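Local coordinates for protein chloramphenicol acetyltransferase (Aliivibrio fischeri, PDB 6PXA) that binds taurocholic acid and probably transfers the acetyl group of acetyl-CoA to chloramphenicol, as a trimeric hexapeptide-repeat acyltransferase, at residues B[197-202]-B[209-214]; B[125-130]-B[186-191]; B[145-150]-B[172-177]; B[152-157]-B[162-167]. All blocks are in the same frame, centred on the assembly; numbering follows the deposited sequence. Where two conformers were deposited one is given.

Interaction 1 (B[197-202]-B[209-214]); sequences KNTMEI and EELEQY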
loop_
_atom_site.group_PDB
_atom_site.type_symbol
_atom_site.label_atom_id
_atom_site.label_comp_id
_atom_site.label_asym_id
_atom_site.label_seq_id
_atom_site.Cartn_x
_atom_site.Cartn_y
_atom_site.Cartn_z
ATOM N N LYS B 197 -27.765 -3.473 -24.570
ATOM C CA LYS B 197 -28.198 -4.862 -24.535
ATOM C C LYS B 197 -28.077 -5.507 -25.911
ATOM O O LYS B 197 -27.489 -6.589 -26.048
ATOM C CB LYS B 197 -29.628 -4.940 -24.002
ATOM C CG LYS B 197 -29.740 -4.424 -22.575
ATOM C CD LYS B 197 -31.139 -4.609 -22.013
ATOM C CE LYS B 197 -31.500 -6.075 -21.909
ATOM N NZ LYS B 197 -32.782 -6.281 -21.180
ATOM N N ASN B 198 -28.586 -4.831 -26.953
ATOM C CA ASN B 198 -28.593 -5.409 -28.297
ATOM C C ASN B 198 -27.190 -5.692 -28.805
ATOM O O ASN B 198 -26.995 -6.610 -29.609
ATOM C CB ASN B 198 -29.294 -4.481 -29.296
ATOM C CG ASN B 198 -30.789 -4.434 -29.103
ATOM O OD1 ASN B 198 -31.356 -5.244 -28.373
ATOM N ND2 ASN B 198 -31.443 -3.485 -29.765
ATOM N N THR B 199 -26.206 -4.905 -28.385
ATOM C CA THR B 199 -24.857 -5.080 -28.896
ATOM C C THR B 199 -23.952 -5.774 -27.891
ATOM O O THR B 199 -22.733 -5.804 -28.083
ATOM C CB THR B 199 -24.284 -3.732 -29.312
ATOM O OG1 THR B 199 -25.354 -2.902 -29.774
ATOM C CG2 THR B 199 -23.332 -3.922 -30.455
ATOM N N MET B 200 -24.530 -6.352 -26.838
ATOM C CA MET B 200 -23.736 -6.983 -25.794
ATOM C C MET B 200 -22.790 -8.053 -26.344
ATOM O O MET B 200 -21.683 -8.228 -25.819
ATOM C CB MET B 200 -24.665 -7.565 -24.732
ATOM C CG MET B 200 -23.931 -8.140 -23.541
ATOM S SD MET B 200 -22.807 -6.954 -22.782
ATOM C CE MET B 200 -23.975 -5.645 -22.392
ATOM N N GLU B 201 -23.200 -8.770 -27.392
ATOM C CA GLU B 201 -22.318 -9.749 -28.019
ATOM C C GLU B 201 -21.078 -9.089 -28.606
ATOM O O GLU B 201 -19.998 -9.690 -28.609
ATOM C CB GLU B 201 -23.079 -10.519 -29.102
ATOM C CG GLU B 201 -22.755 -11.999 -29.173
ATOM C CD GLU B 201 -21.804 -12.348 -30.310
ATOM O OE1 GLU B 201 -20.944 -11.503 -30.645
ATOM O OE2 GLU B 201 -21.921 -13.464 -30.870
ATOM N N ILE B 202 -21.204 -7.857 -29.099
ATOM C CA ILE B 202 -20.033 -7.164 -29.627
ATOM C C ILE B 202 -19.185 -6.577 -28.501
ATOM O O ILE B 202 -17.952 -6.616 -28.570
ATOM C CB ILE B 202 -20.446 -6.081 -30.641
ATOM C CG1 ILE B 202 -21.289 -6.677 -31.769
ATOM C CG2 ILE B 202 -19.211 -5.412 -31.228
ATOM C CD1 ILE B 202 -21.613 -5.674 -32.879
ATOM N N GLU B 209 -14.898 -2.518 -34.782
ATOM C CA GLU B 209 -15.468 -2.110 -36.064
ATOM C C GLU B 209 -16.905 -2.590 -36.222
ATOM O O GLU B 209 -17.742 -1.877 -36.792
ATOM C CB GLU B 209 -14.602 -2.619 -37.211
ATOM C CG GLU B 209 -13.266 -1.926 -37.304
ATOM C CD GLU B 209 -12.513 -2.304 -38.557
ATOM O OE1 GLU B 209 -12.995 -3.187 -39.299
ATOM O OE2 GLU B 209 -11.442 -1.717 -38.806
ATOM N N GLU B 210 -17.210 -3.800 -35.742
ATOM C CA GLU B 210 -18.603 -4.222 -35.638
ATOM C C GLU B 210 -19.394 -3.247 -34.776
ATOM O O GLU B 210 -20.496 -2.820 -35.143
ATOM C CB GLU B 210 -18.696 -5.634 -35.055
ATOM C CG GLU B 210 -18.573 -6.768 -36.036
ATOM C CD GLU B 210 -18.829 -8.123 -35.380
ATOM O OE1 GLU B 210 -17.865 -8.768 -34.913
ATOM O OE2 GLU B 210 -20.004 -8.543 -35.326
ATOM N N LEU B 211 -18.838 -2.871 -33.625
ATOM C CA LEU B 211 -19.525 -1.906 -32.776
ATOM C C LEU B 211 -19.784 -0.602 -33.527
ATOM O O LEU B 211 -20.877 -0.025 -33.431
ATOM C CB LEU B 211 -18.711 -1.655 -31.507
ATOM C CG LEU B 211 -19.516 -0.951 -30.413
ATOM C CD1 LEU B 211 -20.617 -1.858 -29.915
ATOM C CD2 LEU B 211 -18.644 -0.478 -29.243
ATOM N N GLU B 212 -18.795 -0.137 -34.298
ATOM C CA GLU B 212 -18.939 1.118 -35.029
ATOM C C GLU B 212 -20.016 1.010 -36.100
ATOM O O GLU B 212 -20.723 1.986 -36.370
ATOM C CB GLU B 212 -17.601 1.517 -35.652
ATOM C CG GLU B 212 -17.613 2.851 -36.366
ATOM C CD GLU B 212 -16.408 3.057 -37.267
ATOM O OE1 GLU B 212 -15.744 2.069 -37.636
ATOM O OE2 GLU B 212 -16.136 4.220 -37.625
ATOM N N GLN B 213 -20.159 -0.165 -36.722
ATOM C CA GLN B 213 -21.221 -0.343 -37.710
ATOM C C GLN B 213 -22.594 -0.358 -37.051
ATOM O O GLN B 213 -23.534 0.248 -37.572
ATOM C CB GLN B 213 -21.013 -1.625 -38.522
ATOM C CG GLN B 213 -19.812 -1.611 -39.455
ATOM C CD GLN B 213 -19.890 -0.538 -40.528
ATOM O OE1 GLN B 213 -20.939 -0.321 -41.157
ATOM N NE2 GLN B 213 -18.767 0.138 -40.756
ATOM N N TYR B 214 -22.734 -1.039 -35.908
ATOM C CA TYR B 214 -24.013 -1.015 -35.200
ATOM C C TYR B 214 -24.423 0.411 -34.879
ATOM O O TYR B 214 -25.596 0.781 -35.032
ATOM C CB TYR B 214 -23.959 -1.844 -33.908
ATOM C CG TYR B 214 -25.307 -1.880 -33.203
ATOM C CD1 TYR B 214 -25.676 -0.892 -32.288
ATOM C CD2 TYR B 214 -26.222 -2.882 -33.485
ATOM C CE1 TYR B 214 -26.921 -0.917 -31.673
ATOM C CE2 TYR B 214 -27.456 -2.918 -32.873
ATOM C CZ TYR B 214 -27.809 -1.937 -31.976
ATOM O OH TYR B 214 -29.058 -1.992 -31.387
#
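The phenol oxygen of Tyr214 is gripped from two residues: Asn198 ND2 donates to Tyr214 OH at 3.2 Å, and His195 ND1, one helical turn before Asn198, forms a second hydrogen bond with it. The acceptor lies in the Asn198 amide plane and the N-H...O angle is 155°, while amide and ring planes stand 74° apart. Gln194 takes the other end of that amide through Asn198 OD1. With CG anti to the backbone N (chi1 -177°), the Tyr214 ring extends from helix 208-219 toward Thr199, whose OG1 sits 3.1 Å above the ring plane, over its centre. That hydroxyl is not bonded to the phenol; its hydrogen bond is to His195 O. Beside it the contact turns apolar. Thr199 CG2 presses on Leu211 CD1 at 3.5 Å, a tight carbon pair, and Ile202 divides its branches, CG2 meeting Leu211 CB at 3.8 Å and CD1 meeting Glu210 CB at 3.6 Å. Ile98 of the second subunit also packs on Ile202 and Leu211. Glu210, a magnesium ligand in another crystal of this protein, reaches this contact through its aliphatic part. The whole is a small helix-helix interface in the C-terminal helical region that follows the left-handed beta-helix of hexapeptide-repeat acyltransferases.

Interaction 2 (B[125-130]-B[186-191]); sequences GNDVWI and IKWWDW
Asn126 lies over the indole of Trp189, joining a turn of the left-handed beta-helix, built from hexapeptide repeats, to the aromatic segment that leads out of helix 177-186. The face contact is a CH-pi interaction: Asn126 CB is 3.5 Å from the centroid of the five-membered ring and only 10° off its normal. The amide follows the ring nearly flat, which brings Asn126 ND2 to 3.2 Å from Trp189 NE1. Both are donors, so the pair is a close approach within the face contact and not a hydrogen bond. The polar end is fixed by the coil itself, Lys75 N bonding to Asn126 OD1. The indole thus has Asn126 over one face and its own segment's backbone, at Lys187 CA, against the other.

Edge contact comes from Asp127. With CG anti to the backbone N (chi1 -175°), its carboxylate carbon approaches Trp188 CZ2 at 4.0 Å near the plane of that ring, and Asp127 OD1 turns to Ser99 OG and Thr100 N of the second subunit.

Within 186-191 the hydrogen bonds are local. Asp190 N bonds to Lys187 O and Trp191 N to Trp188 O, the i to i-3 spacing of a 3-10 turn. The indole of Trp191 reaches back to the end of helix 177-186: its NE1 donates to Ile186 O at 2.8 Å, with the donor 39° out of the carbonyl plane.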
loop_
_atom_site.group_PDB
_atom_site.type_symbol
_atom_site.label_atom_id
_atom_site.label_comp_id
_atom_site.label_asym_id
_atom_site.label_seq_id
_atom_site.Cartn_x
_atom_site.Cartn_y
_atom_site.Cartn_z
ATOM N N GLY B 125 -13.457 8.818 -15.937
ATOM C CA GLY B 125 -14.321 8.718 -17.095
ATOM C C GLY B 125 -15.111 7.422 -17.087
ATOM O O GLY B 125 -15.240 6.775 -16.046
ATOM N N ASN B 126 -15.615 7.018 -18.246
ATOM C CA ASN B 126 -16.503 5.872 -18.371
ATOM C C ASN B 126 -15.706 4.627 -18.724
ATOM O O ASN B 126 -14.663 4.705 -19.378
ATOM C CB ASN B 126 -17.558 6.125 -19.449
ATOM C CG ASN B 126 -18.303 7.413 -19.214
ATOM O OD1 ASN B 126 -19.213 7.458 -18.399
ATOM N ND2 ASN B 126 -17.902 8.476 -19.907
ATOM N N ASP B 127 -16.218 3.477 -18.286
ATOM C CA ASP B 127 -15.623 2.188 -18.596
ATOM C C ASP B 127 -14.185 2.108 -18.068
ATOM O O ASP B 127 -13.268 1.674 -18.764
ATOM C CB ASP B 127 -15.674 1.913 -20.100
ATOM C CG ASP B 127 -15.162 0.507 -20.446
ATOM O OD1 ASP B 127 -15.521 -0.442 -19.717
ATOM O OD2 ASP B 127 -14.384 0.356 -21.408
ATOM N N VAL B 128 -13.989 2.549 -16.828
ATOM C CA VAL B 128 -12.664 2.563 -16.206
ATOM C C VAL B 128 -12.612 1.502 -15.129
ATOM O O VAL B 128 -13.524 1.396 -14.298
ATOM C CB VAL B 128 -12.320 3.960 -15.641
ATOM C CG1 VAL B 128 -11.031 3.913 -14.806
ATOM C CG2 VAL B 128 -12.178 4.957 -16.764
ATOM N N TRP B 129 -11.579 0.662 -15.196
ATOM C CA TRP B 129 -11.327 -0.410 -14.242
ATOM C C TRP B 129 -10.184 0.034 -13.340
ATOM O O TRP B 129 -9.088 0.325 -13.829
ATOM C CB TRP B 129 -10.969 -1.692 -14.992
ATOM C CG TRP B 129 -10.610 -2.880 -14.152
ATOM C CD1 TRP B 129 -10.997 -3.149 -12.870
ATOM C CD2 TRP B 129 -9.796 -3.977 -14.566
ATOM N NE1 TRP B 129 -10.452 -4.352 -12.450
ATOM C CE2 TRP B 129 -9.722 -4.881 -13.481
ATOM C CE3 TRP B 129 -9.112 -4.280 -15.748
ATOM C CZ2 TRP B 129 -8.985 -6.058 -13.541
ATOM C CZ3 TRP B 129 -8.379 -5.459 -15.799
ATOM C CH2 TRP B 129 -8.323 -6.321 -14.703
ATOM N N ILE B 130 -10.445 0.107 -12.038
ATOM C CA ILE B 130 -9.472 0.594 -11.052
ATOM C C ILE B 130 -9.147 -0.558 -10.109
ATOM O O ILE B 130 -9.978 -0.959 -9.281
ATOM C CB ILE B 130 -9.982 1.824 -10.274
ATOM C CG1 ILE B 130 -10.318 2.975 -11.236
ATOM C CG2 ILE B 130 -8.962 2.267 -9.207
ATOM C CD1 ILE B 130 -10.820 4.212 -10.559
ATOM N N ILE B 186 -18.319 7.173 -30.677
ATOM C CA ILE B 186 -19.607 6.486 -30.584
ATOM C C ILE B 186 -20.096 6.409 -29.141
ATOM O O ILE B 186 -21.308 6.374 -28.902
ATOM C CB ILE B 186 -19.550 5.087 -31.232
ATOM C CG1 ILE B 186 -18.559 4.170 -30.519
ATOM C CG2 ILE B 186 -19.197 5.173 -32.725
ATOM C CD1 ILE B 186 -18.422 2.811 -31.227
ATOM N N LYS B 187 -19.184 6.379 -28.165
ATOM C CA LYS B 187 -19.532 6.499 -26.749
ATOM C C LYS B 187 -20.690 5.571 -26.362
ATOM O O LYS B 187 -21.768 6.017 -25.967
ATOM C CB LYS B 187 -19.883 7.946 -26.388
ATOM C CG LYS B 187 -18.819 8.972 -26.710
ATOM C CD LYS B 187 -19.193 10.299 -26.100
ATOM C CE LYS B 187 -18.251 11.422 -26.523
ATOM N NZ LYS B 187 -18.633 12.050 -27.822
ATOM N N TRP B 188 -20.428 4.259 -26.455
ATOM C CA TRP B 188 -21.477 3.268 -26.217
ATOM C C TRP B 188 -22.048 3.361 -24.813
ATOM O O TRP B 188 -23.178 2.912 -24.591
ATOM C CB TRP B 188 -20.965 1.834 -26.455
ATOM C CG TRP B 188 -19.901 1.358 -25.438
ATOM C CD1 TRP B 188 -18.560 1.303 -25.645
ATOM C CD2 TRP B 188 -20.118 0.866 -24.088
ATOM N NE1 TRP B 188 -17.921 0.828 -24.516
ATOM C CE2 TRP B 188 -18.854 0.554 -23.549
ATOM C CE3 TRP B 188 -21.252 0.664 -23.293
ATOM C CZ2 TRP B 188 -18.695 0.057 -22.251
ATOM C CZ3 TRP B 188 -21.103 0.186 -22.016
ATOM C CH2 TRP B 188 -19.828 -0.115 -21.498
ATOM N N TRP B 189 -21.289 3.915 -23.857
ATOM C CA TRP B 189 -21.815 4.089 -22.507
ATOM C C TRP B 189 -22.971 5.089 -22.461
ATOM O O TRP B 189 -23.737 5.088 -21.494
ATOM C CB TRP B 189 -20.688 4.503 -21.542
ATOM C CG TRP B 189 -19.775 5.534 -22.123
ATOM C CD1 TRP B 189 -19.982 6.876 -22.160
ATOM C CD2 TRP B 189 -18.526 5.298 -22.781
ATOM N NE1 TRP B 189 -18.933 7.498 -22.797
ATOM C CE2 TRP B 189 -18.022 6.552 -23.183
ATOM C CE3 TRP B 189 -17.773 4.149 -23.051
ATOM C CZ2 TRP B 189 -16.802 6.691 -23.847
ATOM C CZ3 TRP B 189 -16.560 4.287 -23.702
ATOM C CH2 TRP B 189 -16.093 5.545 -24.111
ATOM N N ASP B 190 -23.152 5.901 -23.495
ATOM C CA ASP B 190 -24.235 6.875 -23.525
ATOM C C ASP B 190 -25.447 6.396 -24.319
ATOM O O ASP B 190 -26.467 7.081 -24.332
ATOM C CB ASP B 190 -23.726 8.199 -24.095
ATOM C CG ASP B 190 -22.863 8.963 -23.110
ATOM O OD1 ASP B 190 -23.057 8.794 -21.886
ATOM O OD2 ASP B 190 -22.004 9.756 -23.557
ATOM N N TRP B 191 -25.362 5.232 -24.967
ATOM C CA TRP B 191 -26.474 4.699 -25.746
ATOM C C TRP B 191 -27.658 4.360 -24.843
ATOM O O TRP B 191 -27.474 4.030 -23.665
ATOM C CB TRP B 191 -26.053 3.430 -26.488
ATOM C CG TRP B 191 -24.996 3.605 -27.515
ATOM C CD1 TRP B 191 -24.387 4.765 -27.873
ATOM C CD2 TRP B 191 -24.412 2.577 -28.322
ATOM N NE1 TRP B 191 -23.455 4.526 -28.853
ATOM C CE2 TRP B 191 -23.455 3.190 -29.151
ATOM C CE3 TRP B 191 -24.596 1.190 -28.412
ATOM C CZ2 TRP B 191 -22.680 2.465 -30.065
ATOM C CZ3 TRP B 191 -23.833 0.477 -29.318
ATOM C CH2 TRP B 191 -22.894 1.116 -30.139
#

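Interaction 3 (B[145-150]-B[172-177]); sequences GAIIGA and KKRFDE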
loop_
_atom_site.group_PDB
_atom_site.type_symbol
_atom_site.label_atom_id
_atom_site.label_comp_id
_atom_site.label_asym_id
_atom_site.label_seq_id
_atom_site.Cartn_x
_atom_site.Cartn_y
_atom_site.Cartn_z
ATOM N N GLY B 145 -12.162 4.316 -20.561
ATOM C CA GLY B 145 -11.543 3.068 -20.963
ATOM C C GLY B 145 -10.199 2.755 -20.331
ATOM O O GLY B 145 -9.606 1.722 -20.671
ATOM N N ALA B 146 -9.685 3.607 -19.446
ATOM C CA ALA B 146 -8.391 3.316 -18.840
ATOM C C ALA B 146 -8.455 2.128 -17.875
ATOM O O ALA B 146 -9.514 1.742 -17.368
ATOM C CB ALA B 146 -7.851 4.533 -18.085
ATOM N N ILE B 147 -7.284 1.547 -17.613
ATOM C CA ILE B 147 -7.126 0.521 -16.589
ATOM C C ILE B 147 -6.039 0.999 -15.651
ATOM O O ILE B 147 -4.946 1.354 -16.104
ATOM C CB ILE B 147 -6.761 -0.857 -17.178
ATOM C CG1 ILE B 147 -7.909 -1.384 -18.040
ATOM C CG2 ILE B 147 -6.474 -1.853 -16.086
ATOM C CD1 ILE B 147 -7.511 -2.538 -18.901
ATOM N N ILE B 148 -6.361 1.070 -14.367
ATOM C CA ILE B 148 -5.414 1.434 -13.330
ATOM C C ILE B 148 -5.014 0.138 -12.621
ATOM O O ILE B 148 -5.871 -0.599 -12.109
ATOM C CB ILE B 148 -5.998 2.451 -12.336
ATOM C CG1 ILE B 148 -6.491 3.720 -13.041
ATOM C CG2 ILE B 148 -4.953 2.811 -11.255
ATOM C CD1 ILE B 148 -5.467 4.344 -14.012
ATOM N N GLY B 149 -3.723 -0.151 -12.606
ATOM C CA GLY B 149 -3.264 -1.394 -11.998
ATOM C C GLY B 149 -3.457 -1.408 -10.496
ATOM O O GLY B 149 -3.524 -0.363 -9.836
ATOM N N ALA B 150 -3.537 -2.627 -9.945
ATOM C CA ALA B 150 -3.525 -2.786 -8.500
ATOM C C ALA B 150 -2.313 -2.051 -7.938
ATOM O O ALA B 150 -1.229 -2.084 -8.530
ATOM C CB ALA B 150 -3.479 -4.275 -8.125
ATOM N N LYS B 172 0.833 0.163 -21.680
ATOM C CA LYS B 172 0.293 -0.060 -23.018
ATOM C C LYS B 172 -1.000 0.729 -23.156
ATOM O O LYS B 172 -1.545 1.258 -22.180
ATOM C CB LYS B 172 0.011 -1.529 -23.303
ATOM C CG LYS B 172 -0.960 -2.178 -22.336
ATOM C CD LYS B 172 -1.288 -3.599 -22.784
ATOM C CE LYS B 172 -1.917 -3.579 -24.176
ATOM N NZ LYS B 172 -2.638 -4.837 -24.510
ATOM N N LYS B 173 -1.479 0.800 -24.393
ATOM C CA LYS B 173 -2.832 1.229 -24.711
ATOM C C LYS B 173 -3.621 0.001 -25.156
ATOM O O LYS B 173 -3.080 -0.871 -25.833
ATOM C CB LYS B 173 -2.823 2.313 -25.798
ATOM C CG LYS B 173 -2.105 3.586 -25.345
ATOM C CD LYS B 173 -2.460 4.790 -26.209
ATOM C CE LYS B 173 -3.612 5.575 -25.608
ATOM N NZ LYS B 173 -3.967 6.785 -26.418
ATOM N N ARG B 174 -4.879 -0.103 -24.723
ATOM C CA ARG B 174 -5.631 -1.338 -24.966
ATOM C C ARG B 174 -5.819 -1.593 -26.455
ATOM O O ARG B 174 -5.845 -2.750 -26.888
ATOM C CB ARG B 174 -6.986 -1.283 -24.261
ATOM C CG ARG B 174 -6.928 -1.349 -22.728
ATOM C CD ARG B 174 -8.257 -0.934 -22.105
ATOM N NE ARG B 174 -9.345 -1.858 -22.420
ATOM C CZ ARG B 174 -10.643 -1.566 -22.331
ATOM N NH1 ARG B 174 -11.058 -0.366 -21.944
ATOM N NH2 ARG B 174 -11.544 -2.481 -22.644
ATOM N N PHE B 175 -5.968 -0.530 -27.257
ATOM C CA PHE B 175 -6.223 -0.657 -28.688
ATOM C C PHE B 175 -5.367 0.332 -29.470
ATOM O O PHE B 175 -4.788 1.271 -28.911
ATOM C CB PHE B 175 -7.709 -0.433 -29.009
ATOM C CG PHE B 175 -8.629 -1.217 -28.124
ATOM C CD1 PHE B 175 -8.825 -2.567 -28.341
ATOM C CD2 PHE B 175 -9.278 -0.605 -27.060
ATOM C CE1 PHE B 175 -9.673 -3.296 -27.528
ATOM C CE2 PHE B 175 -10.125 -1.329 -26.235
ATOM C CZ PHE B 175 -10.314 -2.686 -26.473
ATOM N N ASP B 176 -5.304 0.114 -30.786
ATOM C CA ASP B 176 -4.654 1.058 -31.690
ATOM C C ASP B 176 -5.352 2.413 -31.655
ATOM O O ASP B 176 -6.538 2.520 -31.334
ATOM C CB ASP B 176 -4.668 0.522 -33.120
ATOM C CG ASP B 176 -4.452 -0.969 -33.167
ATOM O OD1 ASP B 176 -5.076 -1.671 -32.332
ATOM O OD2 ASP B 176 -3.667 -1.434 -34.020
ATOM N N GLU B 177 -4.597 3.454 -32.021
ATOM C CA GLU B 177 -5.101 4.822 -31.912
ATOM C C GLU B 177 -6.380 5.016 -32.715
ATOM O O GLU B 177 -7.327 5.656 -32.245
ATOM C CB GLU B 177 -4.036 5.820 -32.372
ATOM C CG GLU B 177 -2.844 5.968 -31.429
ATOM C CD GLU B 177 -3.222 6.565 -30.082
ATOM O OE1 GLU B 177 -4.209 7.327 -30.012
ATOM O OE2 GLU B 177 -2.531 6.269 -29.089
#
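Gly145 meets Arg174 through its carbonyl: Arg174 NH1 donates to Gly145 O at 2.8 Å with an N-H...O angle of 157°. The oxygen lies near the guanidinium plane, and the C=O...N angle is 119°, so the donor comes in at an angle to the C=O bond and slightly tilted from the carbonyl plane. A bend at chi3 (65°) turns the arginine's end to this position. Gly145 CA lies at the edge of the same group, in plane, 3.6 Å from Arg174 NH1; with its positive phi, Gly145 adopts a conformation that favours glycine. This turn leads into strand 147-148, one rung of the left-handed beta-helix, and Arg174 comes from just past the end of strand 169-173 in the same sheet. Further along, Ile147 crosses the arginine at about a right angle, its CD1 3.7 Å from Arg174 CD. The guanidinium also bonds across the subunit boundary, Arg174 NE donating to Ala95 O of the second subunit, while Phe175 CE2 lies 3.8 Å above one of its faces.

Interaction 4 (B[152-157]-B[162-167]); sequences AVITKN and SVVVGN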
loop_
_atom_site.group_PDB
_atom_site.type_symbol
_atom_site.label_atom_id
_atom_site.label_comp_id
_atom_site.label_asym_id
_atom_site.label_seq_id
_atom_site.Cartn_x
_atom_site.Cartn_y
_atom_site.Cartn_z
ATOM N N ALA B 152 -1.387 0.921 -8.041
ATOM C CA ALA B 152 -0.883 2.084 -8.749
ATOM C C ALA B 152 -1.102 3.359 -7.932
ATOM O O ALA B 152 -2.031 3.467 -7.129
ATOM C CB ALA B 152 -1.567 2.224 -10.109
ATOM N N VAL B 153 -0.197 4.306 -8.103
ATOM C CA VAL B 153 -0.286 5.607 -7.446
ATOM C C VAL B 153 -0.365 6.650 -8.561
ATOM O O VAL B 153 0.634 6.954 -9.236
ATOM C CB VAL B 153 0.891 5.857 -6.502
ATOM C CG1 VAL B 153 0.746 7.261 -5.822
ATOM C CG2 VAL B 153 0.975 4.737 -5.456
ATOM N N ILE B 154 -1.562 7.157 -8.795
ATOM C CA ILE B 154 -1.878 7.950 -9.981
ATOM C C ILE B 154 -1.826 9.420 -9.584
ATOM O O ILE B 154 -2.647 9.883 -8.780
ATOM C CB ILE B 154 -3.247 7.567 -10.549
ATOM C CG1 ILE B 154 -3.238 6.073 -10.866
ATOM C CG2 ILE B 154 -3.551 8.366 -11.801
ATOM C CD1 ILE B 154 -2.217 5.696 -11.968
ATOM N N THR B 155 -0.826 10.140 -10.090
ATOM C CA THR B 155 -0.698 11.563 -9.784
ATOM C C THR B 155 -0.797 12.452 -11.012
ATOM O O THR B 155 -0.781 13.676 -10.864
ATOM C CB THR B 155 0.640 11.864 -9.089
ATOM O OG1 THR B 155 1.707 11.519 -9.973
ATOM C CG2 THR B 155 0.782 11.076 -7.806
ATOM N N LYS B 156 -0.876 11.876 -12.205
ATOM C CA LYS B 156 -0.987 12.599 -13.459
ATOM C C LYS B 156 -2.257 12.142 -14.155
ATOM O O LYS B 156 -2.788 11.071 -13.843
ATOM C CB LYS B 156 0.232 12.320 -14.340
ATOM C CG LYS B 156 1.552 12.488 -13.615
ATOM C CD LYS B 156 2.715 12.370 -14.588
ATOM C CE LYS B 156 4.034 12.754 -13.919
ATOM N NZ LYS B 156 5.158 12.729 -14.899
ATOM N N ASN B 157 -2.733 12.946 -15.107
ATOM C CA ASN B 157 -3.851 12.524 -15.949
ATOM C C ASN B 157 -3.512 11.259 -16.738
ATOM O O ASN B 157 -2.377 11.055 -17.177
ATOM C CB ASN B 157 -4.252 13.642 -16.929
ATOM C CG ASN B 157 -4.882 14.811 -16.229
ATOM O OD1 ASN B 157 -5.425 14.661 -15.128
ATOM N ND2 ASN B 157 -4.812 15.988 -16.845
ATOM N N SER B 162 -5.603 3.918 -21.743
ATOM C CA SER B 162 -4.282 3.619 -21.215
ATOM C C SER B 162 -4.353 2.579 -20.093
ATOM O O SER B 162 -5.325 2.514 -19.325
ATOM C CB SER B 162 -3.628 4.907 -20.690
ATOM O OG SER B 162 -3.158 5.717 -21.753
ATOM N N VAL B 163 -3.290 1.780 -19.974
ATOM C CA VAL B 163 -3.072 0.911 -18.819
ATOM C C VAL B 163 -1.898 1.467 -18.019
ATOM O O VAL B 163 -0.791 1.613 -18.552
ATOM C CB VAL B 163 -2.792 -0.537 -19.253
ATOM C CG1 VAL B 163 -2.681 -1.467 -18.029
ATOM C CG2 VAL B 163 -3.843 -1.002 -20.227
ATOM N N VAL B 164 -2.122 1.745 -16.736
ATOM C CA VAL B 164 -1.148 2.472 -15.919
ATOM C C VAL B 164 -0.948 1.715 -14.618
ATOM O O VAL B 164 -1.923 1.338 -13.958
ATOM C CB VAL B 164 -1.587 3.927 -15.646
ATOM C CG1 VAL B 164 -0.439 4.764 -15.015
ATOM C CG2 VAL B 164 -2.087 4.587 -16.935
ATOM N N VAL B 165 0.311 1.486 -14.255
ATOM C CA VAL B 165 0.658 0.791 -13.018
ATOM C C VAL B 165 1.699 1.610 -12.265
ATOM O O VAL B 165 2.330 2.510 -12.814
ATOM C CB VAL B 165 1.210 -0.640 -13.255
ATOM C CG1 VAL B 165 0.257 -1.466 -14.110
ATOM C CG2 VAL B 165 2.550 -0.574 -13.982
ATOM N N GLY B 166 1.896 1.245 -10.998
ATOM C CA GLY B 166 2.999 1.810 -10.248
ATOM C C GLY B 166 2.963 3.326 -10.222
ATOM O O GLY B 166 1.900 3.959 -10.120
ATOM N N ASN B 167 4.146 3.918 -10.370
ATOM C CA ASN B 167 4.331 5.373 -10.292
ATOM C C ASN B 167 4.055 6.019 -11.666
ATOM O O ASN B 167 4.953 6.457 -12.395
ATOM C CB ASN B 167 5.737 5.660 -9.764
ATOM C CG ASN B 167 6.034 7.151 -9.580
ATOM O OD1 ASN B 167 5.140 8.000 -9.616
ATOM N ND2 ASN B 167 7.312 7.465 -9.380
#
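This is a strand-to-turn contact in the last part of the left-handed beta-helix, where strand 153-154 meets the glycine turn that follows strand 162-165. One backbone bond carries it: Val153 N donates to Gly166 O at 2.9 Å, nearly straight at 169°. Gly166 has a phi of 56°, which by itself favours glycine. Ala152 CA lies against the same oxygen, 3.6 Å from Gly166 O, and the Ala152 methyl rests beside the peptide link into the turn, Ala152 CB being 3.7 Å from Gly166 N and 3.9 Å from Val165 CA.

The apolar part is a single close pair of methyls inside the coil, Ile154 CD1 against Val164 CG1 at 3.6 Å. Both residues are buried. Although Ile154 leaves its backbone pointing away from the 162-167 segment, rotation about CB-CG1 (chi2 -64°) brings the terminal methyl back to the valine.

Outward, Val153 packs on Arg151 of the third subunit, and Val165 on Asn167 of the second. Strand 153-154 is one of the two outermost strands within this chain of the sheet it shares with strand 135-136, whereas strand 162-165 lies between strands 147-148 and 169-173 in another sheet of the coil.

Overall arrangement
Interactions 2, 3 and 4 follow one another along the beta-helix, and interaction 1 lies beyond interaction 2 in the C-terminal helices. Along the chain, interaction 4 is nested within interaction 3, and 3 within 2. Neighbouring rungs join them: Asn126 O to Gly145 N at 2.8 Å links interactions 2 and 3, and Gly149 N to Val164 O at 2.7 Å links 3 and 4. Trp191 bridges to interaction 1, its CH2 3.8 Å from Leu211 CD1. The Trp188 side chain of interaction 2 is about 12 Å from that of Glu210, the magnesium-binding residue of interaction 1, metal-free here, and about 10 Å from a bound taurocholic acid; that of Ile147 in interaction 3 is about 14 Å from one.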